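Local coordinates for protein sortase B (Listeria monocytogenes serovar 1/2a, PDB 5JCV) that anchors surface proteins to the cell wall as a transpeptidase, cleaving their C-terminal sorting signal and passing the product on through a thioester intermediate, at residues G51-D56 / T68-H73; T162-D167 / R176-G181; I25-L30 / G78-D83. All coordinates share one frame; numbering follows the deposited sequence.

Overall arrangement
All three contacts lie within the sortase domain, the part of this membrane protein present in the chain. Contacts 1 and 2 are buried antiparallel hairpins, each centred about 6 Å from the centre of the chain, and neighbours in one sheet because strand 67-72 runs beside strand 160-165. Contact 3, also largely buried, lies farther out, about 10 Å from that centre, with Y27 and S79 partly exposed; it ties strand 26-30, which pairs with 53-55 of contact 1, to the loop 78-83. Backbone bonds dominate contacts 1 and 2, helped by a tyrosine-aspartate bond in the first and threonine hydroxyls in the second, whereas contact 3 relies on side chains and a single hydrogen bond. F81 touches residues of all three contacts, and H73 joins D167.

Contact 1 (G51-D56 / T68-H73); sequences GSIFKD and TIIYGH
The antiparallel hairpin of strands 53-55 and 67-72, part of the sortase beta-barrel, brings F54 opposite Y71 as a hydrogen-bonded pair. F54 N donates to Y71 O at 3.0 Å, and Y71 N returns the bond to F54 O at 2.8 Å. Two residues along, past the non-hydrogen-bonded pair K55-I70, D56 N donates to I69 O. On the F54 side of the sheet, Y71 CB sits over one face of the phenylalanine ring, 3.8 Å from its centroid, a CH-pi contact; the two rings themselves meet obliquely, with planes 38° apart. F54 CG is lodged between its backbone N and carbonyl carbon (chi1 67°), which lays the ring beneath Y71 CB. Farther out, Y71 OH donates to D56 OD2 at 2.7 Å, meeting the oxygen nearly along its C-O bond. R58 forms a salt bridge with the other oxygen, OD1. On the K55 side the touching atoms are all carbons: I53 CG2 presses on I70 CG2 at a tight 3.4 Å, and K55 CG lies against I70 CD1. Beyond the strands a water accepts from H73 N and donates weakly to S52 O. Strand 26-30 flanks 53-55, strand 160-165 flanks 67-72, and helix 37-40 packs on F54 through Y38 and L39.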
ATOM      1  N   GLY A  51       2.329  20.553   7.853  1.00 58.04           N
ATOM      2  CA  GLY A  51       1.522  19.632   7.072  1.00 53.87           C
ATOM      3  C   GLY A  51       2.277  18.350   6.853  1.00 50.28           C
ATOM      4  O   GLY A  51       3.033  17.931   7.701  1.00 57.28           O
ATOM      5  N   SER A  52       2.036  17.747   5.705  1.00 48.93           N
ATOM      6  CA  SER A  52       2.657  16.541   5.253  1.00 49.76           C
ATOM      7  C   SER A  52       3.029  16.689   3.806  1.00 48.49           C
ATOM      8  O   SER A  52       2.530  17.572   3.131  1.00 50.75           O
ATOM      9  CB  SER A  52       1.647  15.388   5.324  1.00 50.13           C
ATOM     10  OG  SER A  52       1.340  15.135   6.675  1.00 54.59           O
ATOM     11  N   ILE A  53       3.882  15.786   3.338  1.00 48.24           N
ATOM     12  CA  ILE A  53       4.064  15.536   1.905  1.00 46.13           C
ATOM     13  C   ILE A  53       2.873  14.759   1.368  1.00 49.29           C
ATOM     14  O   ILE A  53       2.468  13.751   1.971  1.00 45.72           O
ATOM     15  CB  ILE A  53       5.353  14.727   1.621  1.00 44.94           C
ATOM     16  CG1 ILE A  53       6.596  15.364   2.269  1.00 46.00           C
ATOM     17  CG2 ILE A  53       5.538  14.552   0.127  1.00 45.96           C
ATOM     18  CD1 ILE A  53       6.823  16.848   1.945  1.00 46.21           C
ATOM     19  N   PHE A  54       2.288  15.205   0.252  1.00 47.92           N
ATOM     20  CA  PHE A  54       1.091  14.530  -0.215  1.00 47.21           C
ATOM     21  C   PHE A  54       0.933  14.493  -1.718  1.00 46.54           C
ATOM     22  O   PHE A  54       1.362  15.388  -2.426  1.00 48.06           O
ATOM     23  CB  PHE A  54      -0.197  15.143   0.430  1.00 49.24           C
ATOM     24  CG  PHE A  54      -0.501  16.566   0.007  1.00 48.47           C
ATOM     25  CD1 PHE A  54      -1.329  16.825  -1.067  1.00 50.66           C
ATOM     26  CD2 PHE A  54       0.063  17.645   0.680  1.00 46.97           C
ATOM     27  CE1 PHE A  54      -1.627  18.135  -1.447  1.00 48.63           C
ATOM     28  CE2 PHE A  54      -0.217  18.945   0.308  1.00 50.16           C
ATOM     29  CZ  PHE A  54      -1.082  19.199  -0.752  1.00 48.77           C
ATOM     30  N   LYS A  55       0.252  13.454  -2.174  1.00 46.76           N
ATOM     31  CA  LYS A  55       0.053  13.209  -3.565  1.00 48.08           C
ATOM     32  C   LYS A  55      -1.228  13.891  -3.967  1.00 48.52           C
ATOM     33  O   LYS A  55      -2.230  13.871  -3.218  1.00 47.56           O
ATOM     34  CB  LYS A  55      -0.021  11.693  -3.828  1.00 50.52           C
ATOM     35  CG  LYS A  55      -0.080  11.336  -5.319  1.00 55.41           C
ATOM     36  CD  LYS A  55      -0.522   9.902  -5.605  1.00 58.73           C
ATOM     37  CE  LYS A  55       0.597   8.897  -5.507  1.00 65.97           C
ATOM     38  NZ  LYS A  55       0.233   7.464  -5.877  1.00 71.55           N
ATOM     39  N   ASP A  56      -1.194  14.484  -5.155  1.00 47.70           N
ATOM     40  CA  ASP A  56      -2.328  15.186  -5.718  1.00 49.00           C
ATOM     41  C   ASP A  56      -3.511  14.250  -5.751  1.00 51.80           C
ATOM     42  O   ASP A  56      -3.384  13.135  -6.207  1.00 55.32           O
ATOM     43  CB  ASP A  56      -2.019  15.632  -7.157  1.00 49.41           C
ATOM     44  CG  ASP A  56      -3.034  16.616  -7.696  1.00 53.73           C
ATOM     45  OD1 ASP A  56      -4.198  16.250  -7.947  1.00 56.17           O
ATOM     46  OD2 ASP A  56      -2.665  17.792  -7.877  1.00 58.13           O
ATOM     47  N   THR A  68       2.202  12.384 -12.169  1.00 51.27           N
ATOM     48  CA  THR A  68       1.856  12.239 -10.788  1.00 53.19           C
ATOM     49  C   THR A  68       2.566  13.373 -10.014  1.00 52.91           C
ATOM     50  O   THR A  68       3.810  13.538 -10.116  1.00 52.74           O
ATOM     51  CB  THR A  68       2.401  10.879 -10.294  1.00 58.25           C
ATOM     52  OG1 THR A  68       1.872   9.798 -11.103  1.00 59.94           O
ATOM     53  CG2 THR A  68       2.077  10.648  -8.850  1.00 59.78           C
ATOM     54  N   ILE A  69       1.801  14.133  -9.228  1.00 47.79           N
ATOM     55  CA  ILE A  69       2.328  15.314  -8.539  1.00 46.01           C
ATOM     56  C   ILE A  69       2.305  15.130  -7.031  1.00 45.08           C
ATOM     57  O   ILE A  69       1.287  14.722  -6.436  1.00 44.44           O
ATOM     58  CB  ILE A  69       1.542  16.583  -8.923  1.00 47.65           C
ATOM     59  CG1 ILE A  69       1.576  16.808 -10.447  1.00 48.06           C
ATOM     60  CG2 ILE A  69       2.095  17.837  -8.244  1.00 47.07           C
ATOM     61  CD1 ILE A  69       0.364  17.558 -10.938  1.00 49.30           C
ATOM     62  N   ILE A  70       3.444  15.446  -6.430  1.00 44.07           N
ATOM     63  CA  ILE A  70       3.645  15.369  -5.008  1.00 43.97           C
ATOM     64  C   ILE A  70       3.990  16.791  -4.510  1.00 45.58           C
ATOM     65  O   ILE A  70       4.919  17.445  -5.010  1.00 45.27           O
ATOM     66  CB  ILE A  70       4.834  14.422  -4.660  1.00 46.06           C
ATOM     67  CG1 ILE A  70       4.745  13.065  -5.371  1.00 47.24           C
ATOM     68  CG2 ILE A  70       4.875  14.175  -3.162  1.00 49.59           C
ATOM     69  CD1 ILE A  70       3.450  12.297  -5.082  1.00 48.00           C
ATOM     70  N   TYR A  71       3.289  17.206  -3.473  1.00 41.20           N
ATOM     71  CA  TYR A  71       3.330  18.525  -2.957  1.00 41.98           C
ATOM     72  C   TYR A  71       3.915  18.527  -1.550  1.00 42.77           C
ATOM     73  O   TYR A  71       3.779  17.549  -0.817  1.00 45.76           O
ATOM     74  CB  TYR A  71       1.893  19.069  -2.853  1.00 42.62           C
ATOM     75  CG  TYR A  71       1.169  19.261  -4.161  1.00 42.30           C
ATOM     76  CD1 TYR A  71       1.520  20.289  -5.049  1.00 45.82           C
ATOM     77  CD2 TYR A  71       0.114  18.451  -4.493  1.00 46.01           C
ATOM     78  CE1 TYR A  71       0.858  20.461  -6.250  1.00 45.56           C
ATOM     79  CE2 TYR A  71      -0.563  18.613  -5.684  1.00 44.73           C
ATOM     80  CZ  TYR A  71      -0.196  19.623  -6.536  1.00 45.78           C
ATOM     81  OH  TYR A  71      -0.876  19.758  -7.684  1.00 48.90           O
ATOM     82  N   GLY A  72       4.556  19.627  -1.162  1.00 42.68           N
ATOM     83  CA  GLY A  72       4.969  19.821   0.236  1.00 44.45           C
ATOM     84  C   GLY A  72       5.247  21.291   0.480  1.00 44.27           C
ATOM     85  O   GLY A  72       5.477  22.011  -0.460  1.00 41.81           O
ATOM     86  N   HIS A  73       5.209  21.749   1.729  1.00 45.78           N
ATOM     87  CA  HIS A  73       5.540  23.148   2.023  1.00 42.38           C
ATOM     88  C   HIS A  73       6.998  23.421   1.810  1.00 44.67           C
ATOM     89  O   HIS A  73       7.864  22.568   2.023  1.00 41.45           O
ATOM     90  CB  HIS A  73       5.222  23.505   3.467  1.00 44.08           C
ATOM     91  CG  HIS A  73       3.778  23.781   3.721  1.00 44.16           C
ATOM     92  ND1 HIS A  73       3.144  24.898   3.229  1.00 48.98           N
ATOM     93  CD2 HIS A  73       2.846  23.100   4.432  1.00 45.38           C
ATOM     94  CE1 HIS A  73       1.879  24.886   3.615  1.00 48.06           C
ATOM     95  NE2 HIS A  73       1.672  23.800   4.336  1.00 47.49           N
TER
HETATM   96  O   HOH W   1       4.200  19.946   3.750  1.00 40.49           O

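Contact 2 (T162-D167 / R176-G181); sequences TLSTCD and RMVIQG
T165 holds its OG1 between the backbone N and the carbonyl carbon (chi1 60°), and this turns the hydroxyl oxygen onto M177 N, which donates to it at 3.0 Å across the antiparallel hairpin of strands 160-165 and 176-182. M177, a selenomethionine, also accepts at its O from T165 N, so one threonine takes both the N-H of M177, through OG1, and its C=O, through the backbone N. The sequence T162-C166 fits the TLXTC signature of sortases; C166 is thus probably the cysteine that forms the thioester, and R176 on the facing strand is consistent with the arginine found beside it in the family. C166 SG lies over one face of the R176 guanidinium, 4.1 Å from NH2. The R176 chain runs extended from CG to NE past T165 O, with CD 3.5 Å from that oxygen, and its NH1 bonds to Y124 OH. S164 OG, itself partnered by the Y124 hydroxyl, donates to T165 O. Deeper in the hairpin, L163 and I179 are the hydrogen-bonded pair, with L163 N 2.7 Å from I179 O. At the T162 end, T162 and Q180 lie side by side, pointing the same way. T162 OG1 is also bound by N67, and Q180 NE2 by Y138. Q180 NE2 donates to T162 OG1 at 3.0 Å, almost straight at 174° and with the oxygen in the plane of the amide.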
ATOM      1  N   THR A 162       6.277  14.704 -10.631  1.00 50.45           N
ATOM      2  CA  THR A 162       6.549  16.116 -10.413  1.00 47.10           C
ATOM      3  C   THR A 162       6.566  16.332  -8.920  1.00 47.31           C
ATOM      4  O   THR A 162       5.598  15.970  -8.208  1.00 48.66           O
ATOM      5  CB  THR A 162       5.442  17.014 -11.025  1.00 46.76           C
ATOM      6  OG1 THR A 162       5.301  16.735 -12.417  1.00 48.86           O
ATOM      7  CG2 THR A 162       5.768  18.473 -10.881  1.00 44.06           C
ATOM      8  N   LEU A 163       7.667  16.900  -8.440  1.00 45.05           N
ATOM      9  CA  LEU A 163       7.725  17.359  -7.088  1.00 44.19           C
ATOM     10  C   LEU A 163       7.548  18.884  -7.095  1.00 42.26           C
ATOM     11  O   LEU A 163       8.215  19.587  -7.841  1.00 45.58           O
ATOM     12  CB  LEU A 163       9.052  16.949  -6.479  1.00 41.83           C
ATOM     13  CG  LEU A 163       9.409  15.478  -6.499  1.00 41.71           C
ATOM     14  CD1 LEU A 163      10.688  15.306  -5.746  1.00 42.60           C
ATOM     15  CD2 LEU A 163       8.389  14.537  -5.886  1.00 42.95           C
ATOM     16  N   SER A 164       6.651  19.393  -6.261  1.00 41.67           N
ATOM     17  CA  SER A 164       6.375  20.844  -6.221  1.00 40.19           C
ATOM     18  C   SER A 164       6.085  21.351  -4.836  1.00 40.42           C
ATOM     19  O   SER A 164       5.360  20.699  -4.058  1.00 40.19           O
ATOM     20  CB  SER A 164       5.155  21.132  -7.060  1.00 44.44           C
ATOM     21  OG  SER A 164       4.793  22.507  -7.079  1.00 44.45           O
ATOM     22  N   THR A 165       6.613  22.527  -4.523  1.00 41.10           N
ATOM     23  CA  THR A 165       6.258  23.189  -3.289  1.00 43.97           C
ATOM     24  C   THR A 165       4.858  23.750  -3.508  1.00 45.12           C
ATOM     25  O   THR A 165       4.405  23.854  -4.634  1.00 47.86           O
ATOM     26  CB  THR A 165       7.261  24.300  -2.870  1.00 43.35           C
ATOM     27  OG1 THR A 165       7.339  25.317  -3.869  1.00 42.87           O
ATOM     28  CG2 THR A 165       8.683  23.719  -2.664  1.00 45.07           C
ATOM     29  N   CYS A 166       4.197  24.102  -2.424  1.00 46.80           N
ATOM     30  CA  CYS A 166       2.820  24.574  -2.411  1.00 55.12           C
ATOM     31  C   CYS A 166       2.681  25.353  -1.102  1.00 56.59           C
ATOM     32  O   CYS A 166       2.824  24.751  -0.037  1.00 60.88           O
ATOM     33  CB  CYS A 166       1.855  23.363  -2.357  1.00 52.97           C
ATOM     34  SG  CYS A 166       0.188  23.818  -2.861  1.00 70.52           S
ATOM     35  N   ASP A 167       2.410  26.652  -1.144  1.00 65.98           N
ATOM     36  CA  ASP A 167       2.341  27.466   0.120  1.00 69.04           C
ATOM     37  C   ASP A 167       1.219  28.462   0.130  1.00 64.50           C
ATOM     38  O   ASP A 167       0.112  28.025   0.466  1.00 74.15           O
ATOM     39  CB  ASP A 167       3.686  28.110   0.466  1.00 66.52           C
ATOM     40  CG  ASP A 167       4.766  27.060   0.804  1.00 57.08           C
ATOM     41  OD1 ASP A 167       4.823  26.553   1.914  1.00 50.82           O
ATOM     42  OD2 ASP A 167       5.547  26.717  -0.054  1.00 56.15           O
ATOM     43  N   ARG A 176       6.853  28.786  -6.644  1.00 51.22           N
ATOM     44  CA  ARG A 176       7.029  27.383  -6.340  1.00 49.29           C
ATOM     45  C   ARG A 176       8.309  26.863  -6.978  1.00 49.26           C
ATOM     46  O   ARG A 176       8.743  27.360  -8.005  1.00 48.02           O
ATOM     47  CB  ARG A 176       5.886  26.581  -6.897  1.00 49.86           C
ATOM     48  CG  ARG A 176       4.542  26.990  -6.324  1.00 50.82           C
ATOM     49  CD  ARG A 176       3.493  26.162  -7.037  1.00 52.22           C
ATOM     50  NE  ARG A 176       2.173  26.394  -6.479  1.00 50.63           N
ATOM     51  CZ  ARG A 176       1.079  25.743  -6.858  1.00 49.54           C
ATOM     52  NH1 ARG A 176       1.128  24.810  -7.812  1.00 48.09           N
ATOM     53  NH2 ARG A 176      -0.069  26.049  -6.283  1.00 51.42           N
HETATM   54  N   MSE A 177       8.891  25.859  -6.343  1.00 46.69           N
HETATM   55  CA  MSE A 177      10.016  25.130  -6.889  1.00 48.51           C
HETATM   56  C   MSE A 177       9.474  23.822  -7.432  1.00 45.90           C
HETATM   57  O   MSE A 177       8.614  23.196  -6.833  1.00 46.55           O
HETATM   58  CB  MSE A 177      11.014  24.970  -5.745  1.00 48.17           C
HETATM   59  CG  MSE A 177      12.231  24.220  -6.204  1.00 50.93           C
HETATM   60 SE   MSE A 177      13.259  25.448  -7.344  0.66 51.08          SE
HETATM   61  CE  MSE A 177      13.978  24.034  -8.447  1.00 51.30           C
ATOM     62  N   VAL A 178       9.952  23.418  -8.594  1.00 45.06           N
ATOM     63  CA  VAL A 178       9.397  22.253  -9.278  1.00 47.62           C
ATOM     64  C   VAL A 178      10.525  21.389  -9.812  1.00 49.22           C
ATOM     65  O   VAL A 178      11.443  21.894 -10.417  1.00 50.52           O
ATOM     66  CB  VAL A 178       8.497  22.644 -10.456  1.00 44.42           C
ATOM     67  CG1 VAL A 178       7.961  21.379 -11.132  1.00 48.25           C
ATOM     68  CG2 VAL A 178       7.353  23.507  -9.988  1.00 44.47           C
ATOM     69  N   ILE A 179      10.421  20.094  -9.588  1.00 45.95           N
ATOM     70  CA  ILE A 179      11.365  19.110 -10.110  1.00 50.50           C
ATOM     71  C   ILE A 179      10.515  18.085 -10.817  1.00 49.39           C
ATOM     72  O   ILE A 179       9.516  17.637 -10.264  1.00 52.68           O
ATOM     73  CB  ILE A 179      12.079  18.398  -8.946  1.00 52.93           C
ATOM     74  CG1 ILE A 179      12.792  19.436  -8.094  1.00 54.04           C
ATOM     75  CG2 ILE A 179      13.058  17.351  -9.412  1.00 53.25           C
ATOM     76  CD1 ILE A 179      13.892  20.147  -8.822  1.00 57.07           C
ATOM     77  N   GLN A 180      10.871  17.758 -12.046  1.00 46.85           N
ATOM     78  CA  GLN A 180      10.197  16.711 -12.759  1.00 49.50           C
ATOM     79  C   GLN A 180      11.141  15.600 -13.279  1.00 52.02           C
ATOM     80  O   GLN A 180      12.250  15.858 -13.757  1.00 53.47           O
ATOM     81  CB  GLN A 180       9.426  17.331 -13.891  1.00 50.01           C
ATOM     82  CG  GLN A 180       8.417  18.332 -13.406  1.00 47.15           C
ATOM     83  CD  GLN A 180       7.637  18.876 -14.547  1.00 47.94           C
ATOM     84  OE1 GLN A 180       8.193  19.597 -15.364  1.00 49.93           O
ATOM     85  NE2 GLN A 180       6.347  18.507 -14.643  1.00 48.34           N
ATOM     86  N   GLY A 181      10.699  14.360 -13.137  1.00 50.72           N
ATOM     87  CA  GLY A 181      11.545  13.249 -13.449  1.00 54.67           C
ATOM     88  C   GLY A 181      10.797  12.152 -14.184  1.00 60.11           C
ATOM     89  O   GLY A 181       9.584  12.035 -14.052  1.00 56.76           O
TER

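Contact 3 (I25-L30 / G78-D83); sequences IDYPIL and GSMFAD
A type II' beta turn from S79 to A82, in the long loop that follows strand 67-72, is held against the start of strand 26-30 by Y27. The tyrosine hydroxyl accepts the backbone N-H of M80: the distance from M80 N to Y27 OH is 3.0 Å and the angle at the hydrogen 161°. The turn closes on itself with A82 N bonded to S79 O, and M80 occupies its first inner position with positive phi (61°), the conformation this turn type requires there. M80 is a selenomethionine whose chain bends back at chi2 and chi3, carrying the selenium over one face of the Y27 ring. M80 SE stands 4.2 Å from the ring centroid, displaced toward the rim on the hydroxyl side, with CZ its nearest ring atom: a Met-aromatic contact. The same tyrosine is thus held twice by one residue, by the backbone N at its hydroxyl and by the selenium over its face; Y27 CE2 also passes 3.5 Å from M80 O.

I25 packs beside it: CG1 lies against the carbonyl O of M80 at 3.4 Å, and CD1 makes an apolar contact with F81 CD1 at 3.9 Å, the two side chains crossing at about a right angle. The side chains of I25 and D83 pass in opposite directions, CD1 near CB. The polar ends of D83 and S79 are engaged outside, D83 OD2 taking the N-H of E24 and S79 OG bonding to D77. Strands 14-19 and 53-55 flank strand 26-30 within the sheet, L18 of the first packing on I25 and F81 and I53 of the second on Y27, M80 and F81, while L4 of the second subunit packs on Y27.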
ATOM      1  N   ILE A  25      14.525  15.408   2.766  1.00 46.15           N
ATOM      2  CA  ILE A  25      13.317  14.841   2.139  1.00 45.88           C
ATOM      3  C   ILE A  25      13.402  13.311   2.206  1.00 49.11           C
ATOM      4  O   ILE A  25      14.120  12.665   1.420  1.00 51.08           O
ATOM      5  CB  ILE A  25      13.138  15.271   0.679  1.00 43.77           C
ATOM      6  CG1 ILE A  25      12.939  16.774   0.636  1.00 42.41           C
ATOM      7  CG2 ILE A  25      11.901  14.565   0.082  1.00 43.59           C
ATOM      8  CD1 ILE A  25      13.086  17.377  -0.739  1.00 43.17           C
ATOM      9  N   ASP A  26      12.747  12.772   3.221  1.00 48.37           N
ATOM     10  CA  ASP A  26      12.745  11.348   3.513  1.00 50.38           C
ATOM     11  C   ASP A  26      11.458  11.178   4.293  1.00 50.26           C
ATOM     12  O   ASP A  26      11.466  11.199   5.511  1.00 54.99           O
ATOM     13  CB  ASP A  26      13.959  10.981   4.359  1.00 55.99           C
ATOM     14  CG  ASP A  26      14.104   9.446   4.560  1.00 59.60           C
ATOM     15  OD1 ASP A  26      13.231   8.640   4.117  1.00 56.60           O
ATOM     16  OD2 ASP A  26      15.124   9.060   5.147  1.00 59.85           O
ATOM     17  N   TYR A  27      10.330  11.141   3.582  1.00 50.41           N
ATOM     18  CA  TYR A  27       9.069  11.352   4.213  1.00 51.11           C
ATOM     19  C   TYR A  27       8.010  10.395   3.662  1.00 52.85           C
ATOM     20  O   TYR A  27       8.118   9.927   2.510  1.00 53.54           O
ATOM     21  CB  TYR A  27       8.580  12.787   3.973  1.00 53.66           C
ATOM     22  CG  TYR A  27       9.354  13.920   4.649  1.00 52.74           C
ATOM     23  CD1 TYR A  27       9.441  14.005   6.032  1.00 53.10           C
ATOM     24  CD2 TYR A  27       9.911  14.968   3.890  1.00 50.61           C
ATOM     25  CE1 TYR A  27      10.109  15.059   6.649  1.00 56.35           C
ATOM     26  CE2 TYR A  27      10.577  16.018   4.499  1.00 51.03           C
ATOM     27  CZ  TYR A  27      10.669  16.072   5.881  1.00 52.80           C
ATOM     28  OH  TYR A  27      11.349  17.111   6.500  1.00 54.20           O
ATOM     29  N   PRO A  28       6.989  10.103   4.487  1.00 48.94           N
ATOM     30  CA  PRO A  28       5.819   9.428   4.012  1.00 50.47           C
ATOM     31  C   PRO A  28       5.044  10.354   3.094  1.00 49.90           C
ATOM     32  O   PRO A  28       5.059  11.589   3.275  1.00 48.36           O
ATOM     33  CB  PRO A  28       5.043   9.138   5.293  1.00 50.77           C
ATOM     34  CG  PRO A  28       5.413  10.284   6.182  1.00 50.90           C
ATOM     35  CD  PRO A  28       6.887  10.393   5.928  1.00 50.81           C
ATOM     36  N   ILE A  29       4.461   9.757   2.061  1.00 48.54           N
ATOM     37  CA  ILE A  29       3.554  10.456   1.166  1.00 49.72           C
ATOM     38  C   ILE A  29       2.141  10.151   1.571  1.00 52.54           C
ATOM     39  O   ILE A  29       1.717   8.983   1.540  1.00 55.73           O
ATOM     40  CB  ILE A  29       3.726  10.021  -0.298  1.00 50.42           C
ATOM     41  CG1 ILE A  29       5.200  10.185  -0.697  1.00 50.56           C
ATOM     42  CG2 ILE A  29       2.775  10.812  -1.192  1.00 47.46           C
ATOM     43  CD1 ILE A  29       5.482  10.009  -2.163  1.00 50.12           C
ATOM     44  N   LEU A  30       1.403  11.196   1.910  1.00 51.21           N
ATOM     45  CA  LEU A  30       0.015  11.056   2.304  1.00 55.34           C
ATOM     46  C   LEU A  30      -0.904  11.435   1.157  1.00 55.95           C
ATOM     47  O   LEU A  30      -0.418  11.815   0.118  1.00 51.80           O
ATOM     48  CB  LEU A  30      -0.252  11.824   3.613  1.00 56.03           C
ATOM     49  CG  LEU A  30       0.345  10.920   4.725  1.00 65.18           C
ATOM     50  CD1 LEU A  30       1.802  11.266   5.070  1.00 64.41           C
ATOM     51  CD2 LEU A  30      -0.516  10.865   5.977  1.00 68.33           C
ATOM     52  N   GLY A  78      13.579  24.697   6.841  1.00 42.99           N
ATOM     53  CA  GLY A  78      14.323  23.747   6.006  1.00 44.85           C
ATOM     54  C   GLY A  78      13.703  22.357   5.868  1.00 44.58           C
ATOM     55  O   GLY A  78      14.245  21.493   5.155  1.00 44.51           O
ATOM     56  N   SER A  79      12.552  22.141   6.499  1.00 42.68           N
ATOM     57  CA  SER A  79      11.864  20.840   6.396  1.00 41.36           C
ATOM     58  C   SER A  79      10.958  20.751   5.194  1.00 41.34           C
ATOM     59  O   SER A  79      10.799  21.718   4.425  1.00 39.95           O
ATOM     60  CB  SER A  79      11.061  20.564   7.681  1.00 41.49           C
ATOM     61  OG  SER A  79      10.135  21.593   7.945  1.00 41.93           O
HETATM   62  N   MSE A  80      10.324  19.586   5.061  1.00 41.30           N
HETATM   63  CA  MSE A  80       9.329  19.326   4.016  1.00 42.15           C
HETATM   64  C   MSE A  80      10.043  19.482   2.701  1.00 41.55           C
HETATM   65  O   MSE A  80      11.091  18.855   2.513  1.00 43.07           O
HETATM   66  CB  MSE A  80       8.031  20.125   4.229  1.00 43.14           C
HETATM   67  CG  MSE A  80       7.501  20.007   5.657  1.00 48.98           C
HETATM   68 SE   MSE A  80       7.412  18.136   6.365  0.64 55.85          SE
HETATM   69  CE  MSE A  80       6.045  17.467   5.230  1.00 50.59           C
ATOM     70  N   PHE A  81       9.514  20.290   1.783  1.00 40.09           N
ATOM     71  CA  PHE A  81      10.108  20.463   0.458  1.00 37.77           C
ATOM     72  C   PHE A  81      11.001  21.676   0.326  1.00 39.32           C
ATOM     73  O   PHE A  81      11.396  22.046  -0.783  1.00 39.08           O
ATOM     74  CB  PHE A  81       9.037  20.488  -0.595  1.00 38.53           C
ATOM     75  CG  PHE A  81       8.663  19.136  -1.140  1.00 40.79           C
ATOM     76  CD1 PHE A  81       9.229  17.941  -0.653  1.00 42.11           C
ATOM     77  CD2 PHE A  81       7.686  19.046  -2.136  1.00 40.92           C
ATOM     78  CE1 PHE A  81       8.872  16.710  -1.194  1.00 41.74           C
ATOM     79  CE2 PHE A  81       7.338  17.824  -2.677  1.00 39.64           C
ATOM     80  CZ  PHE A  81       7.917  16.656  -2.179  1.00 43.17           C
ATOM     81  N   ALA A  82      11.421  22.270   1.430  1.00 41.04           N
ATOM     82  CA  ALA A  82      12.405  23.365   1.285  1.00 40.62           C
ATOM     83  C   ALA A  82      13.636  22.933   0.500  1.00 42.43           C
ATOM     84  O   ALA A  82      14.231  23.759  -0.223  1.00 40.30           O
ATOM     85  CB  ALA A  82      12.814  23.944   2.634  1.00 42.27           C
ATOM     86  N   ASP A  83      14.052  21.656   0.622  1.00 41.52           N
ATOM     87  CA  ASP A  83      15.299  21.242  -0.044  1.00 41.94           C
ATOM     88  C   ASP A  83      15.198  21.078  -1.568  1.00 41.76           C
ATOM     89  O   ASP A  83      16.225  20.900  -2.234  1.00 44.87           O
ATOM     90  CB  ASP A  83      15.897  19.987   0.610  1.00 44.43           C
ATOM     91  CG  ASP A  83      16.718  20.316   1.873  1.00 48.44           C
ATOM     92  OD1 ASP A  83      16.999  21.528   2.148  1.00 44.58           O
ATOM     93  OD2 ASP A  83      17.051  19.348   2.606  1.00 46.90           O
TER